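Local coordinates for protein probable glutamine synthetase (Pseudomonas aeruginosa, PDB 4HPP) that belongs to the glutamine synthetase family and, in this model, binds a magnesium ion and a glutamic acid in its catalytic domain, at residues Thr15-Ile20 with Ala106-Leu111; Leu124-Ala129 with Leu344-Val349; Leu274-Ala279 with Gln399-Leu404. All coordinates share one frame; numbering follows the deposited sequence.

Interaction 1 of 3, residues Thr15-Ile20 with Ala106-Leu111; sequences TDLAGI and ACPRSL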
ATOM      1  N   THR A  15      37.037   8.218  18.650  1.00 44.78           N
ATOM      2  CA  THR A  15      36.781   9.207  17.618  1.00 41.81           C
ATOM      3  C   THR A  15      38.149   9.573  17.067  1.00 44.48           C
ATOM      4  O   THR A  15      38.999  10.043  17.815  1.00 48.42           O
ATOM      5  CB  THR A  15      36.024  10.400  18.195  1.00 43.11           C
ATOM      6  OG1 THR A  15      34.770   9.922  18.671  1.00 44.11           O
ATOM      7  CG2 THR A  15      35.813  11.531  17.163  1.00 39.14           C
ATOM      8  N   ASP A  16      38.386   9.288  15.781  1.00 47.41           N
ATOM      9  CA  ASP A  16      39.744   9.377  15.274  1.00 46.72           C
ATOM     10  C   ASP A  16      40.033  10.765  14.828  1.00 49.74           C
ATOM     11  O   ASP A  16      39.206  11.662  15.021  1.00 47.62           O
ATOM     12  CB  ASP A  16      40.047   8.339  14.190  1.00 48.50           C
ATOM     13  CG  ASP A  16      39.225   8.532  12.968  1.00 49.80           C
ATOM     14  OD1 ASP A  16      39.010   7.554  12.215  1.00 51.03           O
ATOM     15  OD2 ASP A  16      38.794   9.672  12.769  1.00 45.03           O
ATOM     16  N   LEU A  17      41.222  10.934  14.246  1.00 54.47           N
ATOM     17  CA  LEU A  17      41.777  12.269  13.999  1.00 52.36           C
ATOM     18  C   LEU A  17      41.060  12.861  12.812  1.00 45.95           C
ATOM     19  O   LEU A  17      41.130  14.109  12.507  1.00 47.00           O
ATOM     20  CB  LEU A  17      43.285  12.193  13.742  1.00 50.50           C
ATOM     21  CG  LEU A  17      44.075  11.516  14.844  1.00 45.76           C
ATOM     22  CD1 LEU A  17      45.489  11.393  14.338  1.00 46.85           C
ATOM     23  CD2 LEU A  17      44.007  12.301  16.137  1.00 42.53           C
ATOM     24  N   ALA A  18      40.346  11.947  12.171  1.00 38.07           N
ATOM     25  CA  ALA A  18      39.520  12.284  11.014  1.00 45.47           C
ATOM     26  C   ALA A  18      38.083  12.722  11.445  1.00 44.20           C
ATOM     27  O   ALA A  18      37.209  13.034  10.619  1.00 45.43           O
ATOM     28  CB  ALA A  18      39.532  11.107  10.027  1.00 46.08           C
ATOM     29  N   GLY A  19      37.863  12.749  12.760  1.00 47.36           N
ATOM     30  CA  GLY A  19      36.597  13.176  13.348  1.00 42.86           C
ATOM     31  C   GLY A  19      35.513  12.160  13.132  1.00 43.11           C
ATOM     32  O   GLY A  19      34.333  12.490  13.291  1.00 43.14           O
ATOM     33  N   ILE A  20      35.911  10.926  12.809  1.00 41.03           N
ATOM     34  CA  ILE A  20      34.990   9.774  12.716  1.00 40.33           C
ATOM     35  C   ILE A  20      35.033   8.903  13.977  1.00 44.54           C
ATOM     36  O   ILE A  20      36.122   8.612  14.496  1.00 50.12           O
ATOM     37  CB  ILE A  20      35.317   8.894  11.476  1.00 41.61           C
ATOM     38  CG1 ILE A  20      34.853   9.556  10.178  1.00 47.49           C
ATOM     39  CG2 ILE A  20      34.449   7.645  11.449  1.00 42.55           C
ATOM     40  CD1 ILE A  20      35.523  10.862   9.886  1.00 48.72           C
ATOM     41  N   ALA A 106      49.240   8.414  19.880  1.00 55.98           N
ATOM     42  CA  ALA A 106      48.375   9.005  18.866  1.00 57.77           C
ATOM     43  C   ALA A 106      46.847   9.000  19.213  1.00 57.30           C
ATOM     44  O   ALA A 106      46.005   9.342  18.356  1.00 55.46           O
ATOM     45  CB  ALA A 106      48.673   8.435  17.489  1.00 50.42           C
ATOM     46  N   CYS A 107      46.505   8.657  20.470  1.00 54.96           N
ATOM     47  CA  CYS A 107      45.107   8.715  20.961  1.00 52.71           C
ATOM     48  C   CYS A 107      44.626  10.135  21.344  1.00 56.56           C
ATOM     49  O   CYS A 107      45.203  10.782  22.252  1.00 60.03           O
ATOM     50  CB  CYS A 107      44.878   7.777  22.142  1.00 47.20           C
ATOM     51  SG  CYS A 107      43.183   7.920  22.798  1.00 53.27           S
ATOM     52  N   PRO A 108      43.537  10.589  20.703  1.00 47.60           N
ATOM     53  CA  PRO A 108      43.120  11.973  20.833  1.00 47.35           C
ATOM     54  C   PRO A 108      42.403  12.189  22.122  1.00 40.80           C
ATOM     55  O   PRO A 108      42.658  13.208  22.739  1.00 40.52           O
ATOM     56  CB  PRO A 108      42.219  12.226  19.607  1.00 49.16           C
ATOM     57  CG  PRO A 108      42.401  11.027  18.754  1.00 55.02           C
ATOM     58  CD  PRO A 108      42.769   9.891  19.675  1.00 48.83           C
ATOM     59  N   ARG A 109      41.566  11.241  22.554  1.00 47.34           N
ATOM     60  CA  ARG A 109      40.978  11.291  23.944  1.00 47.12           C
ATOM     61  C   ARG A 109      42.042  11.409  25.064  1.00 46.61           C
ATOM     62  O   ARG A 109      42.006  12.337  25.877  1.00 43.82           O
ATOM     63  CB  ARG A 109      40.011  10.129  24.241  1.00 45.62           C
ATOM     64  CG  ARG A 109      38.846  10.631  25.104  1.00 55.35           C
ATOM     65  CD  ARG A 109      37.726   9.667  25.401  1.00 42.67           C
ATOM     66  NE  ARG A 109      38.017   8.980  26.641  1.00 52.34           N
ATOM     67  CZ  ARG A 109      37.246   9.009  27.704  1.00 46.89           C
ATOM     68  NH1 ARG A 109      37.596   8.303  28.732  1.00 57.85           N
ATOM     69  NH2 ARG A 109      36.132   9.711  27.721  1.00 48.14           N
ATOM     70  N   SER A 110      43.034  10.520  25.026  1.00 50.59           N
ATOM     71  CA  SER A 110      44.188  10.543  25.945  1.00 49.10           C
ATOM     72  C   SER A 110      44.910  11.898  25.976  1.00 52.74           C
ATOM     73  O   SER A 110      45.060  12.476  27.068  1.00 57.23           O
ATOM     74  CB  SER A 110      45.184   9.413  25.594  1.00 54.66           C
ATOM     75  OG  SER A 110      44.725   8.142  26.057  1.00 59.07           O
ATOM     76  N   LEU A 111      45.361  12.395  24.805  1.00 51.31           N
ATOM     77  CA  LEU A 111      45.947  13.744  24.700  1.00 46.71           C
ATOM     78  C   LEU A 111      45.054  14.770  25.408  1.00 53.74           C
ATOM     79  O   LEU A 111      45.545  15.527  26.256  1.00 50.70           O
ATOM     80  CB  LEU A 111      46.121  14.172  23.255  1.00 44.48           C
ATOM     81  CG  LEU A 111      46.209  15.686  23.018  1.00 44.80           C
ATOM     82  CD1 LEU A 111      47.406  16.243  23.770  1.00 45.69           C
ATOM     83  CD2 LEU A 111      46.304  16.030  21.538  1.00 37.95           C
TER
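Leu17 and Pro108 make the main apolar contact here. One methyl of Leu17, CD2, presses against the corner of the proline ring, 3.3 Å from Pro108 CG, a close approach. The same methyl lies 3.9 Å from Pro108 CB. The leucine branch runs at a slant to the proline ring, with neither laid flat along the other. Leu17 reaches the ring because its CG stands opposite its own carbonyl carbon (chi1 -56°). The same ring carbon, Pro108 CG, also lies 3.7 Å from the backbone Thr15 O.

Each side is held by its own bonds. Asp16 to Gly19 form a type I beta turn, closed by Gly19 N bonding to Asp16 O at 2.8 Å. The Asp16 carboxylate folds over this turn. Its OD2 takes a bond from Ile20 N at 3.1 Å, and the donor sits above the carboxylate plane, 42° out of it. OD1 of the same group forms a salt bridge with Arg22. Pro108 opens helix 108-121, just after Cys107 at the N-cap. Cys107 SG accepts from Ser110 N at 3.4 Å in a nearly straight bond (172°).

Leu344, Leu412, Tyr416 and Met419 also pack on Leu17, and Cys341 touches Pro108. The contact joins the turn between strands 9-15 and 21-27 of the N-terminal sheet to the start of a catalytic-domain helix. No hydrogen bond crosses it. The contact is apolar and buried, and rests on van der Waals packing, while the bonds to Asp16 OD2 and Cys107 SG stay within their own segments.

Interaction 2 of 3, residues Leu124-Ala129 with Leu344-Val349; sequences LQVIAA and LAMAAV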
ATOM      1  N   LEU A 124      43.407  24.832  37.601  1.00 70.67           N
ATOM      2  CA  LEU A 124      42.278  25.146  36.699  1.00 65.62           C
ATOM      3  C   LEU A 124      41.419  23.912  36.265  1.00 63.69           C
ATOM      4  O   LEU A 124      41.948  22.905  35.785  1.00 68.98           O
ATOM      5  CB  LEU A 124      42.813  25.873  35.467  1.00 66.10           C
ATOM      6  CG  LEU A 124      43.919  26.887  35.723  1.00 61.41           C
ATOM      7  CD1 LEU A 124      44.327  27.575  34.436  1.00 60.85           C
ATOM      8  CD2 LEU A 124      43.399  27.913  36.709  1.00 63.74           C
ATOM      9  N   GLN A 125      40.110  23.995  36.477  1.00 57.91           N
ATOM     10  CA  GLN A 125      39.134  23.070  35.923  1.00 57.99           C
ATOM     11  C   GLN A 125      38.743  23.612  34.556  1.00 60.58           C
ATOM     12  O   GLN A 125      38.606  24.819  34.392  1.00 58.76           O
ATOM     13  CB  GLN A 125      37.868  23.047  36.765  1.00 53.74           C
ATOM     14  CG  GLN A 125      38.094  23.085  38.267  1.00 77.80           C
ATOM     15  CD  GLN A 125      38.214  21.718  38.926  1.00 92.35           C
ATOM     16  OE1 GLN A 125      39.249  21.050  38.815  1.00101.75           O
ATOM     17  NE2 GLN A 125      37.157  21.306  39.649  1.00 91.57           N
ATOM     18  N   VAL A 126      38.534  22.735  33.578  1.00 59.92           N
ATOM     19  CA  VAL A 126      38.045  23.195  32.273  1.00 52.22           C
ATOM     20  C   VAL A 126      36.597  22.870  32.010  1.00 51.39           C
ATOM     21  O   VAL A 126      36.183  21.709  32.058  1.00 63.90           O
ATOM     22  CB  VAL A 126      38.942  22.736  31.127  1.00 53.18           C
ATOM     23  CG1 VAL A 126      38.389  23.261  29.806  1.00 49.27           C
ATOM     24  CG2 VAL A 126      40.353  23.285  31.375  1.00 48.00           C
ATOM     25  N   ILE A 127      35.823  23.910  31.734  1.00 49.60           N
ATOM     26  CA  ILE A 127      34.392  23.781  31.616  1.00 51.54           C
ATOM     27  C   ILE A 127      34.085  24.234  30.227  1.00 53.49           C
ATOM     28  O   ILE A 127      34.405  25.387  29.877  1.00 44.74           O
ATOM     29  CB  ILE A 127      33.677  24.749  32.566  1.00 53.25           C
ATOM     30  CG1 ILE A 127      34.032  24.456  34.027  1.00 56.29           C
ATOM     31  CG2 ILE A 127      32.178  24.676  32.334  1.00 51.03           C
ATOM     32  CD1 ILE A 127      33.084  23.515  34.755  1.00 63.30           C
ATOM     33  N   ALA A 128      33.440  23.353  29.463  1.00 48.91           N
ATOM     34  CA  ALA A 128      33.157  23.620  28.063  1.00 47.47           C
ATOM     35  C   ALA A 128      31.845  23.023  27.582  1.00 47.71           C
ATOM     36  O   ALA A 128      31.325  22.029  28.130  1.00 46.22           O
ATOM     37  CB  ALA A 128      34.308  23.163  27.158  1.00 44.96           C
ATOM     38  N   ALA A 129      31.344  23.651  26.523  1.00 41.61           N
ATOM     39  CA  ALA A 129      30.175  23.180  25.790  1.00 49.21           C
ATOM     40  C   ALA A 129      30.350  23.503  24.288  1.00 46.77           C
ATOM     41  O   ALA A 129      30.781  24.600  23.909  1.00 49.73           O
ATOM     42  CB  ALA A 129      28.894  23.772  26.371  1.00 36.12           C
ATOM     43  N   LEU A 344      40.472  16.232  20.049  1.00 47.26           N
ATOM     44  CA  LEU A 344      41.662  16.839  19.474  1.00 45.51           C
ATOM     45  C   LEU A 344      41.486  18.354  19.361  1.00 47.28           C
ATOM     46  O   LEU A 344      42.357  19.137  19.735  1.00 51.63           O
ATOM     47  CB  LEU A 344      42.030  16.175  18.140  1.00 55.08           C
ATOM     48  CG  LEU A 344      43.215  16.793  17.382  1.00 52.86           C
ATOM     49  CD1 LEU A 344      44.475  16.565  18.203  1.00 58.71           C
ATOM     50  CD2 LEU A 344      43.360  16.248  15.973  1.00 48.86           C
ATOM     51  N   ALA A 345      40.317  18.766  18.905  1.00 45.17           N
ATOM     52  CA  ALA A 345      40.026  20.170  18.757  1.00 40.69           C
ATOM     53  C   ALA A 345      40.086  20.878  20.090  1.00 43.31           C
ATOM     54  O   ALA A 345      40.788  21.878  20.185  1.00 48.38           O
ATOM     55  CB  ALA A 345      38.687  20.368  18.079  1.00 40.36           C
ATOM     56  N   MET A 346      39.376  20.385  21.122  1.00 46.29           N
ATOM     57  CA  MET A 346      39.360  21.077  22.424  1.00 39.96           C
ATOM     58  C   MET A 346      40.779  21.086  23.031  1.00 45.62           C
ATOM     59  O   MET A 346      41.264  22.141  23.425  1.00 50.95           O
ATOM     60  CB  MET A 346      38.325  20.469  23.350  1.00 46.64           C
ATOM     61  CG  MET A 346      38.410  20.836  24.845  1.00 43.29           C
ATOM     62  SD  MET A 346      36.943  20.142  25.605  1.00 47.78           S
ATOM     63  CE  MET A 346      37.207  20.468  27.374  1.00 47.44           C
ATOM     64  N   ALA A 347      41.455  19.932  23.057  1.00 42.85           N
ATOM     65  CA  ALA A 347      42.886  19.836  23.431  1.00 43.65           C
ATOM     66  C   ALA A 347      43.748  20.894  22.774  1.00 48.51           C
ATOM     67  O   ALA A 347      44.516  21.562  23.445  1.00 49.24           O
ATOM     68  CB  ALA A 347      43.465  18.450  23.106  1.00 47.38           C
ATOM     69  N   ALA A 348      43.638  21.036  21.456  1.00 51.54           N
ATOM     70  CA  ALA A 348      44.435  22.034  20.724  1.00 50.97           C
ATOM     71  C   ALA A 348      44.212  23.480  21.215  1.00 55.90           C
ATOM     72  O   ALA A 348      45.169  24.274  21.346  1.00 58.24           O
ATOM     73  CB  ALA A 348      44.175  21.926  19.237  1.00 43.87           C
ATOM     74  N   VAL A 349      42.964  23.793  21.544  1.00 50.99           N
ATOM     75  CA  VAL A 349      42.605  25.149  21.940  1.00 55.42           C
ATOM     76  C   VAL A 349      43.130  25.411  23.352  1.00 56.18           C
ATOM     77  O   VAL A 349      43.765  26.449  23.620  1.00 60.94           O
ATOM     78  CB  VAL A 349      41.062  25.385  21.863  1.00 55.79           C
ATOM     79  CG1 VAL A 349      40.639  26.688  22.562  1.00 46.82           C
ATOM     80  CG2 VAL A 349      40.579  25.312  20.416  1.00 42.76           C
TER
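Met346 spans the gap from helix to strand and ends against Val126 and Ala128. Its CE methyl makes the closest contacts with the strand. It lies 3.9 Å from Val126 CG1 and 4.0 Å from Ala128 CB. These two strand residues are two apart and point to the same side, so the methyl rests against both of them.

The reach comes from a fully stretched side chain. Met346 CG is anti to the backbone N (chi1 165°), and the chain stays extended through SD to CE. This carries the methyl across a wide separation, since the nearest CA atoms, those of Ala128 and Met346, are 8.8 Å apart. Val126 meets it tip to tip. A chi1 of -179° aims its CG1 branch at the methionine. The contact is wholly apolar, and all three residues are buried.

The strand is fixed in its sheet by backbone bonds on both flanks. Val126 and Ala128 pair with Gly195 and Ala193, while Gln125, Ile127 and Ala129 pair with Gln242, Ser240 and His238. Tyr119 of helix 108-121 and Leu241 of strand 235-243 also touch Val126, and Leu239 touches Ala128. In segment 344-349 it is Met346 that reaches the strand, with helix 108-121 against Ala347 and helix 261-281 against Ala348 and Val349.

Interaction 3 of 3, residues Leu274-Ala279 with Gln399-Leu404; sequences LPALCA and QRDEAL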
ATOM      1  N   LEU A 274      46.099  30.902  16.743  1.00 55.21           N
ATOM      2  CA  LEU A 274      44.958  30.556  15.859  1.00 64.30           C
ATOM      3  C   LEU A 274      45.297  30.064  14.443  1.00 61.76           C
ATOM      4  O   LEU A 274      44.641  29.127  13.981  1.00 72.44           O
ATOM      5  CB  LEU A 274      43.851  31.652  15.791  1.00 57.47           C
ATOM      6  CG  LEU A 274      42.539  31.238  16.481  1.00 53.54           C
ATOM      7  CD1 LEU A 274      41.600  32.413  16.622  1.00 48.33           C
ATOM      8  CD2 LEU A 274      41.863  30.101  15.720  1.00 52.03           C
ATOM      9  N   PRO A 275      46.281  30.696  13.735  1.00 60.69           N
ATOM     10  CA  PRO A 275      46.423  30.165  12.354  1.00 59.80           C
ATOM     11  C   PRO A 275      46.818  28.698  12.332  1.00 60.53           C
ATOM     12  O   PRO A 275      46.513  28.011  11.364  1.00 65.40           O
ATOM     13  CB  PRO A 275      47.485  31.090  11.674  1.00 53.97           C
ATOM     14  CG  PRO A 275      47.420  32.359  12.469  1.00 58.64           C
ATOM     15  CD  PRO A 275      46.976  31.997  13.895  1.00 53.90           C
ATOM     16  N   ALA A 276      47.447  28.217  13.402  1.00 57.06           N
ATOM     17  CA  ALA A 276      47.772  26.791  13.526  1.00 54.68           C
ATOM     18  C   ALA A 276      46.555  25.995  13.991  1.00 55.34           C
ATOM     19  O   ALA A 276      46.327  24.832  13.554  1.00 50.88           O
ATOM     20  CB  ALA A 276      48.938  26.592  14.511  1.00 49.73           C
ATOM     21  N   LEU A 277      45.790  26.597  14.915  1.00 55.66           N
ATOM     22  CA  LEU A 277      44.691  25.878  15.549  1.00 55.71           C
ATOM     23  C   LEU A 277      43.673  25.532  14.487  1.00 58.96           C
ATOM     24  O   LEU A 277      42.874  24.595  14.662  1.00 62.34           O
ATOM     25  CB  LEU A 277      44.022  26.693  16.619  1.00 48.88           C
ATOM     26  CG  LEU A 277      44.763  26.935  17.916  1.00 46.87           C
ATOM     27  CD1 LEU A 277      43.937  27.874  18.812  1.00 40.36           C
ATOM     28  CD2 LEU A 277      45.080  25.617  18.571  1.00 46.81           C
ATOM     29  N   CYS A 278      43.725  26.282  13.385  1.00 49.23           N
ATOM     30  CA  CYS A 278      42.819  26.041  12.305  1.00 53.59           C
ATOM     31  C   CYS A 278      42.995  24.675  11.644  1.00 52.00           C
ATOM     32  O   CYS A 278      42.022  24.088  11.167  1.00 50.45           O
ATOM     33  CB  CYS A 278      42.875  27.184  11.307  1.00 58.96           C
ATOM     34  SG  CYS A 278      42.163  28.671  12.059  1.00 60.53           S
ATOM     35  N   ALA A 279      44.222  24.169  11.658  1.00 47.11           N
ATOM     36  CA  ALA A 279      44.533  22.886  11.071  1.00 48.15           C
ATOM     37  C   ALA A 279      43.868  21.819  11.913  1.00 50.61           C
ATOM     38  O   ALA A 279      43.604  20.713  11.423  1.00 49.17           O
ATOM     39  CB  ALA A 279      46.047  22.649  11.006  1.00 44.03           C
ATOM     40  N   GLN A 399      52.900  23.455  11.070  1.00 72.77           N
ATOM     41  CA  GLN A 399      54.267  22.968  11.017  1.00 75.68           C
ATOM     42  C   GLN A 399      55.237  24.077  11.545  1.00 77.61           C
ATOM     43  O   GLN A 399      56.212  23.754  12.243  1.00 69.07           O
ATOM     44  CB  GLN A 399      54.587  22.443   9.599  1.00 72.40           C
ATOM     45  CG  GLN A 399      53.943  21.095   9.233  1.00 74.42           C
ATOM     46  CD  GLN A 399      53.894  20.824   7.709  1.00 82.65           C
ATOM     47  OE1 GLN A 399      53.208  19.907   7.235  1.00 80.37           O
ATOM     48  NE2 GLN A 399      54.622  21.628   6.943  1.00 69.25           N
ATOM     49  N   ARG A 400      54.894  25.359  11.275  1.00 76.21           N
ATOM     50  CA  ARG A 400      55.691  26.589  11.584  1.00 70.66           C
ATOM     51  C   ARG A 400      55.655  27.077  13.038  1.00 78.08           C
ATOM     52  O   ARG A 400      56.431  27.966  13.431  1.00 88.88           O
ATOM     53  CB  ARG A 400      55.194  27.750  10.730  1.00 72.76           C
ATOM     54  CG  ARG A 400      55.486  27.678   9.244  1.00 73.45           C
ATOM     55  CD  ARG A 400      55.291  29.065   8.682  1.00 78.25           C
ATOM     56  NE  ARG A 400      54.861  29.063   7.284  1.00 96.45           N
ATOM     57  CZ  ARG A 400      53.604  29.261   6.872  1.00105.88           C
ATOM     58  NH1 ARG A 400      52.613  29.469   7.745  1.00101.31           N
ATOM     59  NH2 ARG A 400      53.330  29.252   5.574  1.00101.96           N
ATOM     60  N   ASP A 401      54.734  26.501  13.804  1.00 73.62           N
ATOM     61  CA  ASP A 401      54.391  26.914  15.148  1.00 74.56           C
ATOM     62  C   ASP A 401      54.992  25.849  16.046  1.00 78.53           C
ATOM     63  O   ASP A 401      54.270  25.026  16.632  1.00 83.31           O
ATOM     64  CB  ASP A 401      52.849  26.943  15.284  1.00 73.53           C
ATOM     65  CG  ASP A 401      52.341  27.707  16.525  1.00 69.05           C
ATOM     66  OD1 ASP A 401      51.279  28.379  16.411  1.00 62.97           O
ATOM     67  OD2 ASP A 401      52.963  27.625  17.605  1.00 64.80           O
ATOM     68  N   GLU A 402      56.319  25.850  16.146  1.00 76.33           N
ATOM     69  CA  GLU A 402      56.996  24.852  16.975  1.00 71.09           C
ATOM     70  C   GLU A 402      56.570  24.954  18.423  1.00 63.33           C
ATOM     71  O   GLU A 402      56.603  23.948  19.143  1.00 55.31           O
ATOM     72  CB  GLU A 402      58.511  24.963  16.883  1.00 74.84           C
ATOM     73  CG  GLU A 402      59.080  24.641  15.520  1.00 89.89           C
ATOM     74  CD  GLU A 402      60.114  25.674  15.144  1.00 94.74           C
ATOM     75  OE1 GLU A 402      61.298  25.286  14.999  1.00 82.82           O
ATOM     76  OE2 GLU A 402      59.730  26.872  15.042  1.00 92.59           O
ATOM     77  N   ALA A 403      56.193  26.151  18.880  1.00 55.48           N
ATOM     78  CA  ALA A 403      55.764  26.219  20.274  1.00 64.02           C
ATOM     79  C   ALA A 403      54.577  25.243  20.509  1.00 66.63           C
ATOM     80  O   ALA A 403      54.583  24.451  21.475  1.00 73.30           O
ATOM     81  CB  ALA A 403      55.421  27.640  20.675  1.00 58.46           C
ATOM     82  N   LEU A 404      53.594  25.271  19.602  1.00 60.56           N
ATOM     83  CA  LEU A 404      52.386  24.444  19.750  1.00 62.64           C
ATOM     84  C   LEU A 404      52.674  22.957  19.484  1.00 61.10           C
ATOM     85  O   LEU A 404      52.351  22.103  20.333  1.00 62.10           O
ATOM     86  CB  LEU A 404      51.243  24.976  18.875  1.00 54.98           C
ATOM     87  CG  LEU A 404      49.889  24.236  18.881  1.00 56.35           C
ATOM     88  CD1 LEU A 404      49.027  24.711  20.032  1.00 52.14           C
ATOM     89  CD2 LEU A 404      49.149  24.479  17.583  1.00 44.44           C
TER
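The carboxylate of Asp401 is the flat group of this contact, and the methyl of Ala276 meets it. Ala276 CB lies 3.5 Å from Asp401 OD1, tilted out of the carboxylate plane. On the same side of that plane, at the other oxygen, Leu404 N donates to Asp401 OD2 at 3.2 Å. That donor is 41° out of the plane, with an N-H...O angle of 150°. OD1 also bonds to His273 ND1, one residue before the segment 274-279. The carboxylate is therefore gripped at both oxygens.

Asp401 is the N-cap of the short helix 402-405. Its chi1 of -165° swings the carboxylate away from its own N, and OD2 turns back to the first turn of that helix. A negative group at this end would probably be steadied by the helix, and the bond from His273 ties it to the neighbouring helix as well.

Leu404 supplies the apolar half. Its CD2 packs 3.7 Å from Ala276 CB, so the small alanine is touched by the acid and by the leucine. The other branch, CD1, reaches Leu277 CD2 at 4.3 Å, a looser touch. No hydrogen bond links the two segments directly.

Around this pair, helix 342-358 lends Ala348 and Ala352 to Leu277 and Ile351 to Leu404. Leu398 of helix 391-399 lies on Leu404 and Ala279. Phe333 of strand 330-336 also meets Leu277, so helix 261-281 touches that strand as well as helices 342-358 and 391-399.

How the interactions relate
Helix 342-358 ties the three contacts together. Interactions 1 and 2, with centres 14 Å apart, touch mainly through Leu344: its CD1 is 3.8 Å from Leu111 CD2, and its CD2 is 4.0 Å from Leu17 CD2. Interactions 2 and 3, with centres 17 Å apart, meet at Ala348 O, which lies 3.1 Å from Leu277 CD2 and 4.1 Å from Leu404 CD1. Interactions 1 and 3 do not touch; their nearest atoms are about 7 Å apart. No residue of the magnesium or glutamic acid sites lies in the six segments. Strand 124-137 carries Glu133, which binds magnesium and lines the glutamic acid pocket, so interaction 2 shares a strand with the site.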